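Local coordinates for nucleoside-diphosphate sugar epimerase (SulA family) (Corynebacterium glutamicum, PDB 3OH8), which probably acts on sugar nucleotides as an NAD(P)-dependent epimerase of the Rossmann-fold family, though its exact substrate is not established, at residues 5-10 and 103-108; 75-80 and 90-95. All coordinates share one frame; numbering follows the deposited sequence.

Contact 1 of 2, residues 5-10 and 103-108; sequences TSHFIP and TLITDS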
ATOM      1  N   THR A   5     -14.822  11.499 -15.843  1.00 19.67           N
ATOM      2  CA  THR A   5     -13.838  12.434 -15.313  1.00 18.70           C
ATOM      3  C   THR A   5     -12.443  12.039 -15.787  1.00 17.69           C
ATOM      4  O   THR A   5     -12.165  10.857 -16.020  1.00 15.47           O
ATOM      5  CB  THR A   5     -13.918  12.537 -13.756  1.00 26.77           C
ATOM      6  OG1 THR A   5     -13.167  13.668 -13.306  1.00 28.07           O
ATOM      7  CG2 THR A   5     -13.395  11.248 -13.061  1.00 19.47           C
ATOM      8  N   SER A   6     -11.573  13.035 -15.943  1.00 16.94           N
ATOM      9  CA  SER A   6     -10.242  12.811 -16.501  1.00 19.13           C
ATOM     10  C   SER A   6      -9.125  13.252 -15.551  1.00 16.13           C
ATOM     11  O   SER A   6      -9.308  14.164 -14.742  1.00 17.69           O
ATOM     12  CB  SER A   6     -10.091  13.552 -17.849  1.00 18.28           C
ATOM     13  OG  SER A   6     -10.964  13.034 -18.844  1.00 15.79           O
ATOM     14  N   HIS A   7      -7.961  12.621 -15.673  1.00 14.80           N
ATOM     15  CA  HIS A   7      -6.788  13.048 -14.906  1.00 15.95           C
ATOM     16  C   HIS A   7      -5.503  12.797 -15.680  1.00 17.58           C
ATOM     17  O   HIS A   7      -5.387  11.820 -16.424  1.00 16.27           O
ATOM     18  CB  HIS A   7      -6.739  12.359 -13.530  1.00 17.95           C
ATOM     19  CG  HIS A   7      -6.648  10.863 -13.591  1.00 17.17           C
ATOM     20  ND1 HIS A   7      -5.558  10.161 -13.127  1.00 23.06           N
ATOM     21  CD2 HIS A   7      -7.527   9.933 -14.042  1.00 11.82           C
ATOM     22  CE1 HIS A   7      -5.765   8.862 -13.287  1.00 18.10           C
ATOM     23  NE2 HIS A   7      -6.952   8.702 -13.841  1.00 20.12           N
ATOM     24  N   PHE A   8      -4.538  13.691 -15.503  1.00 15.08           N
ATOM     25  CA  PHE A   8      -3.277  13.615 -16.225  1.00 16.14           C
ATOM     26  C   PHE A   8      -2.201  12.878 -15.431  1.00 19.12           C
ATOM     27  O   PHE A   8      -2.018  13.124 -14.243  1.00 15.63           O
ATOM     28  CB  PHE A   8      -2.779  15.030 -16.525  1.00 16.78           C
ATOM     29  CG  PHE A   8      -1.442  15.070 -17.198  1.00 18.61           C
ATOM     30  CD1 PHE A   8      -1.317  14.710 -18.537  1.00 18.32           C
ATOM     31  CD2 PHE A   8      -0.314  15.490 -16.503  1.00 21.20           C
ATOM     32  CE1 PHE A   8      -0.082  14.744 -19.169  1.00 18.95           C
ATOM     33  CE2 PHE A   8       0.929  15.531 -17.127  1.00 21.71           C
ATOM     34  CZ  PHE A   8       1.047  15.156 -18.458  1.00 21.38           C
ATOM     35  N   ILE A   9      -1.475  11.996 -16.105  1.00 18.33           N
ATOM     36  CA  ILE A   9      -0.391  11.240 -15.486  1.00 16.53           C
ATOM     37  C   ILE A   9       0.890  11.604 -16.222  1.00 19.09           C
ATOM     38  O   ILE A   9       0.971  11.412 -17.438  1.00 16.29           O
ATOM     39  CB  ILE A   9      -0.618   9.724 -15.644  1.00 13.74           C
ATOM     40  CG1 ILE A   9      -1.950   9.299 -15.002  1.00 19.00           C
ATOM     41  CG2 ILE A   9       0.546   8.937 -15.036  1.00 12.15           C
ATOM     42  CD1 ILE A   9      -1.980   9.439 -13.503  1.00 24.46           C
ATOM     43  N   PRO A  10       1.893  12.136 -15.499  1.00 19.48           N
ATOM     44  CA  PRO A  10       3.095  12.635 -16.174  1.00 16.19           C
ATOM     45  C   PRO A  10       4.048  11.506 -16.548  1.00 18.49           C
ATOM     46  O   PRO A  10       5.229  11.579 -16.232  1.00 19.66           O
ATOM     47  CB  PRO A  10       3.735  13.540 -15.118  1.00 19.52           C
ATOM     48  CG  PRO A  10       3.369  12.876 -13.802  1.00 19.92           C
ATOM     49  CD  PRO A  10       1.984  12.270 -14.027  1.00 13.64           C
ATOM     50  N   THR A 103       0.170  11.158 -20.148  1.00 14.23           N
ATOM     51  CA  THR A 103      -1.030  10.374 -20.410  1.00 15.25           C
ATOM     52  C   THR A 103      -2.250  11.066 -19.818  1.00 18.97           C
ATOM     53  O   THR A 103      -2.196  11.587 -18.709  1.00 15.00           O
ATOM     54  CB  THR A 103      -0.908   8.934 -19.837  1.00 15.67           C
ATOM     55  OG1 THR A 103       0.258   8.306 -20.377  1.00 15.60           O
ATOM     56  CG2 THR A 103      -2.152   8.080 -20.199  1.00 16.03           C
ATOM     57  N   LEU A 104      -3.331  11.124 -20.584  1.00 17.92           N
ATOM     58  CA  LEU A 104      -4.588  11.645 -20.072  1.00 17.06           C
ATOM     59  C   LEU A 104      -5.529  10.465 -19.973  1.00 21.73           C
ATOM     60  O   LEU A 104      -5.857   9.842 -20.990  1.00 19.91           O
ATOM     61  CB  LEU A 104      -5.190  12.700 -21.009  1.00 21.15           C
ATOM     62  CG  LEU A 104      -6.572  13.203 -20.553  1.00 22.29           C
ATOM     63  CD1 LEU A 104      -6.479  13.922 -19.211  1.00 16.28           C
ATOM     64  CD2 LEU A 104      -7.199  14.101 -21.606  1.00 25.66           C
ATOM     65  N   ILE A 105      -5.934  10.133 -18.751  1.00 17.67           N
ATOM     66  CA  ILE A 105      -6.849   9.023 -18.533  1.00 12.90           C
ATOM     67  C   ILE A 105      -8.252   9.559 -18.352  1.00 14.47           C
ATOM     68  O   ILE A 105      -8.486  10.477 -17.558  1.00 15.29           O
ATOM     69  CB  ILE A 105      -6.446   8.192 -17.278  1.00 17.49           C
ATOM     70  CG1 ILE A 105      -5.078   7.547 -17.505  1.00 21.81           C
ATOM     71  CG2 ILE A 105      -7.478   7.114 -17.006  1.00 14.60           C
ATOM     72  CD1 ILE A 105      -4.494   6.832 -16.283  1.00 22.14           C
ATOM     73  N   THR A 106      -9.192   8.997 -19.101  1.00 11.44           N
ATOM     74  CA  THR A 106     -10.585   9.313 -18.853  1.00 15.31           C
ATOM     75  C   THR A 106     -11.298   8.068 -18.360  1.00 18.90           C
ATOM     76  O   THR A 106     -11.255   7.018 -19.005  1.00 23.89           O
ATOM     77  CB  THR A 106     -11.297   9.847 -20.109  1.00 16.25           C
ATOM     78  OG1 THR A 106     -10.590  10.990 -20.606  1.00 17.17           O
ATOM     79  CG2 THR A 106     -12.750  10.241 -19.764  1.00 13.34           C
ATOM     80  N   ASP A 107     -11.931   8.186 -17.200  1.00 18.62           N
ATOM     81  CA  ASP A 107     -12.775   7.116 -16.692  1.00 18.05           C
ATOM     82  C   ASP A 107     -14.219   7.497 -16.935  1.00 15.23           C
ATOM     83  O   ASP A 107     -14.644   8.603 -16.597  1.00 20.94           O
ATOM     84  CB  ASP A 107     -12.575   6.923 -15.192  1.00 15.62           C
ATOM     85  CG  ASP A 107     -11.204   6.396 -14.860  1.00 21.21           C
ATOM     86  OD1 ASP A 107     -10.949   5.200 -15.114  1.00 22.22           O
ATOM     87  OD2 ASP A 107     -10.386   7.189 -14.361  1.00 22.16           O
ATOM     88  N   SER A 108     -14.971   6.575 -17.514  1.00 16.71           N
ATOM     89  CA  SER A 108     -16.396   6.780 -17.698  1.00 18.36           C
ATOM     90  C   SER A 108     -17.125   5.567 -17.135  1.00 21.47           C
ATOM     91  O   SER A 108     -17.000   4.461 -17.656  1.00 25.46           O
ATOM     92  CB  SER A 108     -16.726   6.968 -19.183  1.00 25.64           C
ATOM     93  OG  SER A 108     -18.119   7.139 -19.371  1.00 33.29           O
TER

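Contact 2 of 2, residues 75-80 and 90-95; sequences FTDVCL and WRHVHN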
ATOM      1  N   PHE A  75      -9.669  -0.192 -22.009  1.00 16.67           N
ATOM      2  CA  PHE A  75     -10.275  -1.452 -21.571  1.00 20.68           C
ATOM      3  C   PHE A  75     -11.525  -1.143 -20.767  1.00 18.02           C
ATOM      4  O   PHE A  75     -11.704  -0.016 -20.318  1.00 18.88           O
ATOM      5  CB  PHE A  75      -9.284  -2.364 -20.828  1.00 19.59           C
ATOM      6  CG  PHE A  75      -8.908  -1.890 -19.452  1.00 19.92           C
ATOM      7  CD1 PHE A  75      -7.798  -1.074 -19.264  1.00 21.47           C
ATOM      8  CD2 PHE A  75      -9.636  -2.291 -18.338  1.00 18.75           C
ATOM      9  CE1 PHE A  75      -7.434  -0.653 -17.983  1.00 24.24           C
ATOM     10  CE2 PHE A  75      -9.279  -1.869 -17.056  1.00 20.90           C
ATOM     11  CZ  PHE A  75      -8.180  -1.051 -16.877  1.00 15.72           C
ATOM     12  N   THR A  76     -12.415  -2.116 -20.621  1.00 15.86           N
ATOM     13  CA  THR A  76     -13.719  -1.838 -20.016  1.00 17.57           C
ATOM     14  C   THR A  76     -14.093  -2.926 -19.007  1.00 20.06           C
ATOM     15  O   THR A  76     -13.956  -4.117 -19.306  1.00 22.33           O
ATOM     16  CB  THR A  76     -14.827  -1.744 -21.110  1.00 21.11           C
ATOM     17  OG1 THR A  76     -14.540  -0.659 -22.008  1.00 19.88           O
ATOM     18  CG2 THR A  76     -16.189  -1.505 -20.480  1.00 23.32           C
ATOM     19  N   ASP A  77     -14.542  -2.526 -17.817  1.00 24.04           N
ATOM     20  CA  ASP A  77     -15.004  -3.491 -16.805  1.00 27.10           C
ATOM     21  C   ASP A  77     -16.523  -3.530 -16.818  1.00 28.53           C
ATOM     22  O   ASP A  77     -17.159  -2.484 -16.850  1.00 26.65           O
ATOM     23  CB  ASP A  77     -14.572  -3.094 -15.378  1.00 24.96           C
ATOM     24  CG  ASP A  77     -13.089  -2.867 -15.245  1.00 24.86           C
ATOM     25  OD1 ASP A  77     -12.296  -3.665 -15.781  1.00 26.25           O
ATOM     26  OD2 ASP A  77     -12.710  -1.885 -14.574  1.00 28.53           O
ATOM     27  N   VAL A  78     -17.115  -4.720 -16.752  1.00 28.91           N
ATOM     28  CA  VAL A  78     -18.572  -4.811 -16.716  1.00 32.41           C
ATOM     29  C   VAL A  78     -19.065  -5.831 -15.696  1.00 29.91           C
ATOM     30  O   VAL A  78     -18.411  -6.843 -15.459  1.00 24.65           O
ATOM     31  CB  VAL A  78     -19.171  -5.143 -18.115  1.00 37.81           C
ATOM     32  CG1 VAL A  78     -18.730  -4.110 -19.142  1.00 35.95           C
ATOM     33  CG2 VAL A  78     -18.783  -6.542 -18.559  1.00 37.38           C
ATOM     34  N   CYS A  79     -20.210  -5.549 -15.081  1.00 32.26           N
ATOM     35  CA  CYS A  79     -20.879  -6.535 -14.234  1.00 42.20           C
ATOM     36  C   CYS A  79     -22.298  -6.838 -14.707  1.00 52.03           C
ATOM     37  O   CYS A  79     -23.091  -5.923 -14.923  1.00 54.83           O
ATOM     38  CB  CYS A  79     -20.932  -6.079 -12.785  1.00 39.37           C
ATOM     39  SG  CYS A  79     -21.744  -7.317 -11.746  1.00 68.71           S
ATOM     40  N   LEU A  80     -22.616  -8.124 -14.843  1.00 58.86           N
ATOM     41  CA  LEU A  80     -23.933  -8.545 -15.323  1.00 69.59           C
ATOM     42  C   LEU A  80     -24.879  -9.007 -14.207  1.00 73.41           C
ATOM     43  O   LEU A  80     -26.098  -8.963 -14.364  1.00 76.91           O
ATOM     44  CB  LEU A  80     -23.801  -9.629 -16.409  1.00 73.79           C
ATOM     45  CG  LEU A  80     -23.282 -11.030 -16.049  1.00 73.89           C
ATOM     46  CD1 LEU A  80     -24.406 -11.894 -15.502  1.00 75.26           C
ATOM     47  CD2 LEU A  80     -22.649 -11.705 -17.263  1.00 71.60           C
ATOM     48  N   TRP A  90     -22.989  -2.262 -13.740  1.00 35.61           N
ATOM     49  CA  TRP A  90     -21.802  -1.427 -13.666  1.00 28.03           C
ATOM     50  C   TRP A  90     -21.006  -1.546 -14.961  1.00 23.05           C
ATOM     51  O   TRP A  90     -20.707  -2.649 -15.419  1.00 21.71           O
ATOM     52  CB  TRP A  90     -20.965  -1.875 -12.461  1.00 28.48           C
ATOM     53  CG  TRP A  90     -19.623  -1.211 -12.299  1.00 28.65           C
ATOM     54  CD1 TRP A  90     -18.439  -1.602 -12.864  1.00 27.98           C
ATOM     55  CD2 TRP A  90     -19.324  -0.062 -11.501  1.00 26.27           C
ATOM     56  NE1 TRP A  90     -17.424  -0.764 -12.466  1.00 26.59           N
ATOM     57  CE2 TRP A  90     -17.942   0.191 -11.632  1.00 27.33           C
ATOM     58  CE3 TRP A  90     -20.090   0.779 -10.688  1.00 30.03           C
ATOM     59  CZ2 TRP A  90     -17.311   1.247 -10.978  1.00 31.25           C
ATOM     60  CZ3 TRP A  90     -19.465   1.830 -10.047  1.00 29.58           C
ATOM     61  CH2 TRP A  90     -18.086   2.055 -10.193  1.00 33.84           C
ATOM     62  N   ARG A  91     -20.666  -0.410 -15.561  1.00 24.32           N
ATOM     63  CA  ARG A  91     -19.831  -0.432 -16.758  1.00 25.37           C
ATOM     64  C   ARG A  91     -18.764   0.664 -16.679  1.00 24.59           C
ATOM     65  O   ARG A  91     -19.081   1.850 -16.694  1.00 23.98           O
ATOM     66  CB  ARG A  91     -20.698  -0.274 -18.010  1.00 33.42           C
ATOM     67  CG  ARG A  91     -20.080  -0.827 -19.280  1.00 42.68           C
ATOM     68  CD  ARG A  91     -21.141  -1.030 -20.376  1.00 47.48           C
ATOM     69  NE  ARG A  91     -20.563  -1.589 -21.594  1.00 50.54           N
ATOM     70  CZ  ARG A  91     -20.054  -0.854 -22.577  1.00 61.94           C
ATOM     71  NH1 ARG A  91     -20.061   0.473 -22.486  1.00 65.24           N
ATOM     72  NH2 ARG A  91     -19.540  -1.441 -23.649  1.00 66.40           N
ATOM     73  N   HIS A  92     -17.499   0.257 -16.607  1.00 21.11           N
ATOM     74  CA  HIS A  92     -16.405   1.184 -16.348  1.00 16.30           C
ATOM     75  C   HIS A  92     -15.451   1.194 -17.537  1.00 17.63           C
ATOM     76  O   HIS A  92     -14.734   0.225 -17.777  1.00 21.58           O
ATOM     77  CB  HIS A  92     -15.677   0.753 -15.059  1.00 17.61           C
ATOM     78  CG  HIS A  92     -14.585   1.692 -14.625  1.00 22.07           C
ATOM     79  ND1 HIS A  92     -14.124   2.718 -15.409  1.00 22.90           N
ATOM     80  CD2 HIS A  92     -13.874   1.735 -13.469  1.00 18.12           C
ATOM     81  CE1 HIS A  92     -13.158   3.363 -14.762  1.00 22.39           C
ATOM     82  NE2 HIS A  92     -12.993   2.792 -13.590  1.00 26.10           N
ATOM     83  N   VAL A  93     -15.460   2.286 -18.298  1.00 18.30           N
ATOM     84  CA  VAL A  93     -14.541   2.431 -19.415  1.00 19.23           C
ATOM     85  C   VAL A  93     -13.284   3.199 -18.971  1.00 17.23           C
ATOM     86  O   VAL A  93     -13.383   4.272 -18.370  1.00 19.01           O
ATOM     87  CB  VAL A  93     -15.194   3.180 -20.604  1.00 19.41           C
ATOM     88  CG1 VAL A  93     -14.186   3.352 -21.737  1.00 16.26           C
ATOM     89  CG2 VAL A  93     -16.438   2.435 -21.095  1.00 19.44           C
ATOM     90  N   HIS A  94     -12.114   2.636 -19.267  1.00 15.55           N
ATOM     91  CA  HIS A  94     -10.826   3.252 -18.939  1.00 15.68           C
ATOM     92  C   HIS A  94     -10.171   3.650 -20.254  1.00 14.98           C
ATOM     93  O   HIS A  94      -9.764   2.783 -21.024  1.00 17.18           O
ATOM     94  CB  HIS A  94      -9.881   2.259 -18.239  1.00 13.01           C
ATOM     95  CG  HIS A  94     -10.480   1.537 -17.076  1.00 16.12           C
ATOM     96  ND1 HIS A  94     -10.072   1.738 -15.772  1.00 19.40           N
ATOM     97  CD2 HIS A  94     -11.430   0.562 -17.019  1.00 20.04           C
ATOM     98  CE1 HIS A  94     -10.751   0.939 -14.966  1.00 20.14           C
ATOM     99  NE2 HIS A  94     -11.580   0.220 -15.698  1.00 21.44           N
ATOM    100  N   ASN A  95     -10.058   4.949 -20.495  1.00 16.01           N
ATOM    101  CA  ASN A  95      -9.518   5.461 -21.759  1.00 17.49           C
ATOM    102  C   ASN A  95      -8.181   6.171 -21.549  1.00 19.68           C
ATOM    103  O   ASN A  95      -8.033   6.966 -20.619  1.00 18.89           O
ATOM    104  CB  ASN A  95     -10.515   6.427 -22.392  1.00 15.01           C
ATOM    105  CG  ASN A  95     -10.237   6.679 -23.864  1.00 22.46           C
ATOM    106  OD1 ASN A  95      -9.698   7.724 -24.244  1.00 24.86           O
ATOM    107  ND2 ASN A  95     -10.614   5.726 -24.699  1.00 15.32           N
TER

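Contact 1 of 2, residues 5-10 and 103-108
His7 and Ile105 sit side by side in the antiparallel pairing of the chain's first strand with strand 102-110. The seven-stranded sheet, gripping helix 119-139 against one face, is consistent with the helix-grip (START-like) fold. Six backbone hydrogen bonds join the strands, from Thr5 and Asp107 at one end to Ile9 and Thr103 at the other; Ile9 N to Thr103 O is 2.7 Å and nearly straight (174°). Ile105 can be followed outward. Its CB lies 3.5 Å from His7 NE2, and CG2 reaches the same nitrogen at 3.6 Å. CG1 is anti to the carbonyl carbon (chi1 -64°), and with the chain then extended, CD1 comes 3.8 Å from both His7 CE1 and Ile9 CG1. A beta-branched residue suits this place because CG2 meets the imidazole at NE2, while the longer branch passes CE1 and goes on to Ile9, against Leu129 and Val16. On the opposite face, covered by helix 488-511, small hydroxyl residues suit the close non-hydrogen-bonded pair of Ser6 and Thr106. Ser6 OG, which also hydrogen-bonds Ser498 OG, forms a 2.7 Å hydrogen bond with Thr106 OG1.

Contact 2 of 2, residues 75-80 and 90-95
Phe75 and His94 form an offset stack that supplies two of the three rings in a pile: Phe75 lies on one face of the His94 imidazole and His92, two residues along the same strand, on the other. The pile stands on an antiparallel pair of neighbouring strands in the sheet of what is probably a helix-grip fold. The Phe75 and His94 rings are tilted by only 15°, with Phe75 CE2 3.2 Å from His94 CD2. Phe75 gets there by placing CG between its backbone N and carbonyl carbon (chi1 72°), which swings the ring across to its partner. Over the far face, His92 CE1 stands 3.4 Å above the His94 plane, displaced toward the rim.

The His94 edge is held by Asp77. His94 NE2 donates to Asp77 OD2 at 2.6 Å, with the oxygen close to the ring plane, whereas the nitrogen approaches from above the carboxylate. The two planes are 72° apart. Flat faces for stacking and an N-H at the rim make histidine well suited here, and stack and bond together restrict the ring's rotation.

Thr76, Val78, Arg91 and Val93 occupy the other face of the sheet. Arg91 runs extended beside Val78, its CG 3.6 Å from Val78 CG1, so the aliphatic part of the arginine packs alongside the valine; the Arg91 NH2 has a long, weak ion pair with Asp65. Thr76 OG1 bonds to Gly68 O, while its methyl CG2 lies loosely over one face of the Arg91 guanidinium. At the end toward the connecting loop, Cys79 and Trp90 pack CB to CB, and Trp90 also meets Trp60 edge-to-face. There the backbone bond from Cys79 N to Trp90 O measures 3.0 Å.

How the contacts relate
Contacts 1 and 2 are two pairings in one antiparallel sheet, their centres about 15 Å apart. Strands 91-99 and 102-110, consecutive in the chain and neighbours in the sheet, join them: Val93 N lies 2.7 Å from Ser108 O, and Thr106 N lies 2.8 Å from Asn95 O, both probable hydrogen bonds. On the face carrying His7 and Ile105, the Asp107 side chain of contact 1 packs against His92 and His94 of contact 2, while Phe122 of helix 119-139 touches both Asp107 and His92. Helix 488-511 lies on the other face, touching Leu104 and Thr106 of contact 1 and Val93 of contact 2. This sheet is separate from the mixed, largely parallel one containing strands 149-153 and 173-178.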